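PDB 6D2Y: PbSGBP-B lipoprotein from Prevotella bryantii B14, which is a surface lipoprotein that binds magnesium and probably binds polysaccharide for glycan capture at the cell surface. Local coordinates for residues A[173-178]-A[190-195]. Numbering follows the deposited sequence.
Sequences TLPREA and TMPEDM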
ATOM      1  N   THR A 173     -16.940  14.194  -8.020  1.00 66.81           N
ATOM      2  CA  THR A 173     -16.895  12.890  -8.664  1.00 61.12           C
ATOM      3  C   THR A 173     -15.950  12.974  -9.853  1.00 59.59           C
ATOM      4  O   THR A 173     -16.051  13.902 -10.662  1.00 65.52           O
ATOM      5  CB  THR A 173     -18.284  12.436  -9.124  1.00 65.47           C
ATOM      6  OG1 THR A 173     -19.164  12.361  -7.994  1.00 74.22           O
ATOM      7  CG2 THR A 173     -18.205  11.066  -9.785  1.00 60.60           C
ATOM      8  N   LEU A 174     -15.034  12.020  -9.948  1.00 57.26           N
ATOM      9  CA  LEU A 174     -14.073  12.005 -11.041  1.00 59.34           C
ATOM     10  C   LEU A 174     -14.805  11.830 -12.367  1.00 61.56           C
ATOM     11  O   LEU A 174     -15.551  10.852 -12.528  1.00 63.26           O
ATOM     12  CB  LEU A 174     -13.057  10.882 -10.845  1.00 57.48           C
ATOM     13  CG  LEU A 174     -11.955  10.759 -11.900  1.00 62.52           C
ATOM     14  CD1 LEU A 174     -11.038  11.972 -11.871  1.00 61.51           C
ATOM     15  CD2 LEU A 174     -11.158   9.480 -11.700  1.00 58.64           C
ATOM     16  N   PRO A 175     -14.642  12.746 -13.323  1.00 61.07           N
ATOM     17  CA  PRO A 175     -15.322  12.586 -14.614  1.00 65.59           C
ATOM     18  C   PRO A 175     -14.854  11.326 -15.325  1.00 62.42           C
ATOM     19  O   PRO A 175     -13.670  10.982 -15.305  1.00 64.69           O
ATOM     20  CB  PRO A 175     -14.925  13.850 -15.386  1.00 67.02           C
ATOM     21  CG  PRO A 175     -14.491  14.831 -14.333  1.00 67.57           C
ATOM     22  CD  PRO A 175     -13.877  14.002 -13.246  1.00 61.44           C
ATOM     23  N   ARG A 176     -15.806  10.627 -15.945  1.00 56.68           N
ATOM     24  CA  ARG A 176     -15.481   9.381 -16.631  1.00 59.97           C
ATOM     25  C   ARG A 176     -14.516   9.613 -17.789  1.00 66.05           C
ATOM     26  O   ARG A 176     -13.689   8.743 -18.089  1.00 69.56           O
ATOM     27  CB  ARG A 176     -16.767   8.705 -17.115  1.00 60.28           C
ATOM     28  CG  ARG A 176     -16.605   7.789 -18.320  1.00 76.02           C
ATOM     29  CD  ARG A 176     -16.071   6.415 -17.931  1.00 78.58           C
ATOM     30  NE  ARG A 176     -16.660   5.914 -16.691  1.00 77.35           N
ATOM     31  CZ  ARG A 176     -16.840   4.626 -16.416  1.00 76.90           C
ATOM     32  NH1 ARG A 176     -16.483   3.701 -17.298  1.00 75.77           N
ATOM     33  NH2 ARG A 176     -17.379   4.259 -15.260  1.00 77.24           N
ATOM     34  N   GLU A 177     -14.587  10.781 -18.433  1.00 69.97           N
ATOM     35  CA  GLU A 177     -13.672  11.071 -19.534  1.00 74.99           C
ATOM     36  C   GLU A 177     -12.225  11.110 -19.062  1.00 74.92           C
ATOM     37  O   GLU A 177     -11.312  10.829 -19.847  1.00 77.35           O
ATOM     38  CB  GLU A 177     -14.044  12.398 -20.197  1.00 82.78           C
ATOM     39  CG  GLU A 177     -14.432  13.508 -19.228  1.00 93.11           C
ATOM     40  CD  GLU A 177     -15.912  13.505 -18.880  1.00 99.21           C
ATOM     41  OE1 GLU A 177     -16.551  14.573 -18.994  1.00102.85           O
ATOM     42  OE2 GLU A 177     -16.435  12.441 -18.488  1.00 96.53           O
ATOM     43  N   ALA A 178     -11.996  11.450 -17.789  1.00 70.96           N
ATOM     44  CA  ALA A 178     -10.640  11.429 -17.249  1.00 64.68           C
ATOM     45  C   ALA A 178     -10.105  10.010 -17.134  1.00 62.06           C
ATOM     46  O   ALA A 178      -8.888   9.801 -17.190  1.00 63.16           O
ATOM     47  CB  ALA A 178     -10.608  12.121 -15.887  1.00 67.80           C
ATOM     48  N   THR A 190      -6.368  10.288 -16.067  1.00 61.31           N
ATOM     49  CA  THR A 190      -5.573  11.500 -16.208  1.00 62.42           C
ATOM     50  C   THR A 190      -6.041  12.512 -15.168  1.00 61.49           C
ATOM     51  O   THR A 190      -7.213  12.907 -15.166  1.00 69.13           O
ATOM     52  CB  THR A 190      -5.694  12.074 -17.622  1.00 62.90           C
ATOM     53  OG1 THR A 190      -5.256  11.104 -18.580  1.00 56.68           O
ATOM     54  CG2 THR A 190      -4.830  13.318 -17.764  1.00 64.07           C
HETATM   55  N   MSE A 191      -5.127  12.925 -14.293  1.00 60.45           N
HETATM   56  CA  MSE A 191      -5.432  13.790 -13.151  1.00 52.80           C
HETATM   57  C   MSE A 191      -6.036  15.125 -13.585  1.00 57.27           C
HETATM   58  O   MSE A 191      -5.377  15.909 -14.262  1.00 61.99           O
HETATM   59  CB  MSE A 191      -4.160  14.029 -12.342  1.00 58.36           C
HETATM   60  CG  MSE A 191      -4.241  15.089 -11.252  1.00 64.43           C
HETATM   61 SE   MSE A 191      -5.670  14.710  -9.994  0.68 66.04          SE
HETATM   62  CE  MSE A 191      -4.991  13.042  -9.255  1.00 53.05           C
ATOM     63  N   PRO A 192      -7.283  15.389 -13.193  1.00 57.64           N
ATOM     64  CA  PRO A 192      -7.881  16.701 -13.473  1.00 57.95           C
ATOM     65  C   PRO A 192      -7.142  17.813 -12.746  1.00 67.45           C
ATOM     66  O   PRO A 192      -6.313  17.591 -11.860  1.00 71.20           O
ATOM     67  CB  PRO A 192      -9.321  16.562 -12.966  1.00 55.13           C
ATOM     68  CG  PRO A 192      -9.572  15.099 -12.910  1.00 58.27           C
ATOM     69  CD  PRO A 192      -8.255  14.452 -12.606  1.00 55.04           C
ATOM     70  N   GLU A 193      -7.459  19.044 -13.139  1.00 76.13           N
ATOM     71  CA  GLU A 193      -6.809  20.202 -12.543  1.00 82.34           C
ATOM     72  C   GLU A 193      -7.361  20.544 -11.167  1.00 78.35           C
ATOM     73  O   GLU A 193      -6.685  21.238 -10.401  1.00 81.46           O
ATOM     74  CB  GLU A 193      -6.950  21.420 -13.459  1.00 92.99           C
ATOM     75  CG  GLU A 193      -5.987  21.437 -14.635  1.00101.57           C
ATOM     76  CD  GLU A 193      -4.961  22.552 -14.538  1.00108.34           C
ATOM     77  OE1 GLU A 193      -4.607  22.944 -13.406  1.00109.26           O
ATOM     78  OE2 GLU A 193      -4.509  23.039 -15.596  1.00112.94           O
ATOM     79  N   ASP A 194      -8.557  20.069 -10.826  1.00 78.52           N
ATOM     80  CA  ASP A 194      -9.280  20.571  -9.664  1.00 77.53           C
ATOM     81  C   ASP A 194      -9.786  19.440  -8.779  1.00 70.41           C
ATOM     82  O   ASP A 194     -10.865  19.536  -8.186  1.00 71.61           O
ATOM     83  CB  ASP A 194     -10.441  21.461 -10.103  1.00 81.38           C
ATOM     84  CG  ASP A 194     -11.493  20.699 -10.891  1.00 84.44           C
ATOM     85  OD1 ASP A 194     -11.127  19.728 -11.589  1.00 84.47           O
ATOM     86  OD2 ASP A 194     -12.683  21.068 -10.814  1.00 87.13           O
HETATM   87  N   MSE A 195      -9.030  18.354  -8.656  1.00 62.57           N
HETATM   88  CA  MSE A 195      -9.459  17.303  -7.743  1.00 62.12           C
HETATM   89  C   MSE A 195      -9.155  17.767  -6.321  1.00 60.68           C
HETATM   90  O   MSE A 195      -8.058  18.256  -6.047  1.00 54.49           O
HETATM   91  CB  MSE A 195      -8.784  15.956  -8.043  1.00 56.29           C
HETATM   92  CG  MSE A 195      -8.882  14.966  -6.888  1.00 54.81           C
HETATM   93 SE   MSE A 195      -7.782  13.360  -7.054  0.54 55.63          SE
HETATM   94  CE  MSE A 195      -8.924  12.280  -8.181  1.00 57.75           C
TER
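The ring of P192 meets L174 along its CG–CD edge: CD1 of L174 lies close to the mean ring plane, 3.6 Å from P192 CG. The methyl of A178 lies to one side of the ring plane but beyond that edge, its CB 4.3 Å from P192 CG. At the CG corner the ring of P175 makes a looser approach, its CD 4.5 Å from P192 CG. L174 and P192 cross at nearly a right angle, and having CG anti to the backbone N (chi1 -179°) carries the leucine branch across to the other segment. There CD1 also meets the terminal CE of selenomethionine M195, at 4.3 Å.

The polar link is between backbones. T190 N donates to A178 O over 2.8 Å with an N-H...O angle of 167°, the donor tilted 28° from the carbonyl plane. Beside it, A178 CB packs against T190 O at 3.6 Å. This bond sits where strand 179-182 begins and its antiparallel partner 186-190 ends. A turn, closed by A178 N bonding to P175 O at 3.0 Å, precedes it.

Both segments cross from one sheet of the IPT/TIG domain to the other, in opposite directions; L174 touches I166 in one and I179 and F189 in the other. With one backbone bond and no salt bridge across it, the contact is probably held mainly by apolar packing, away from the magnesium site.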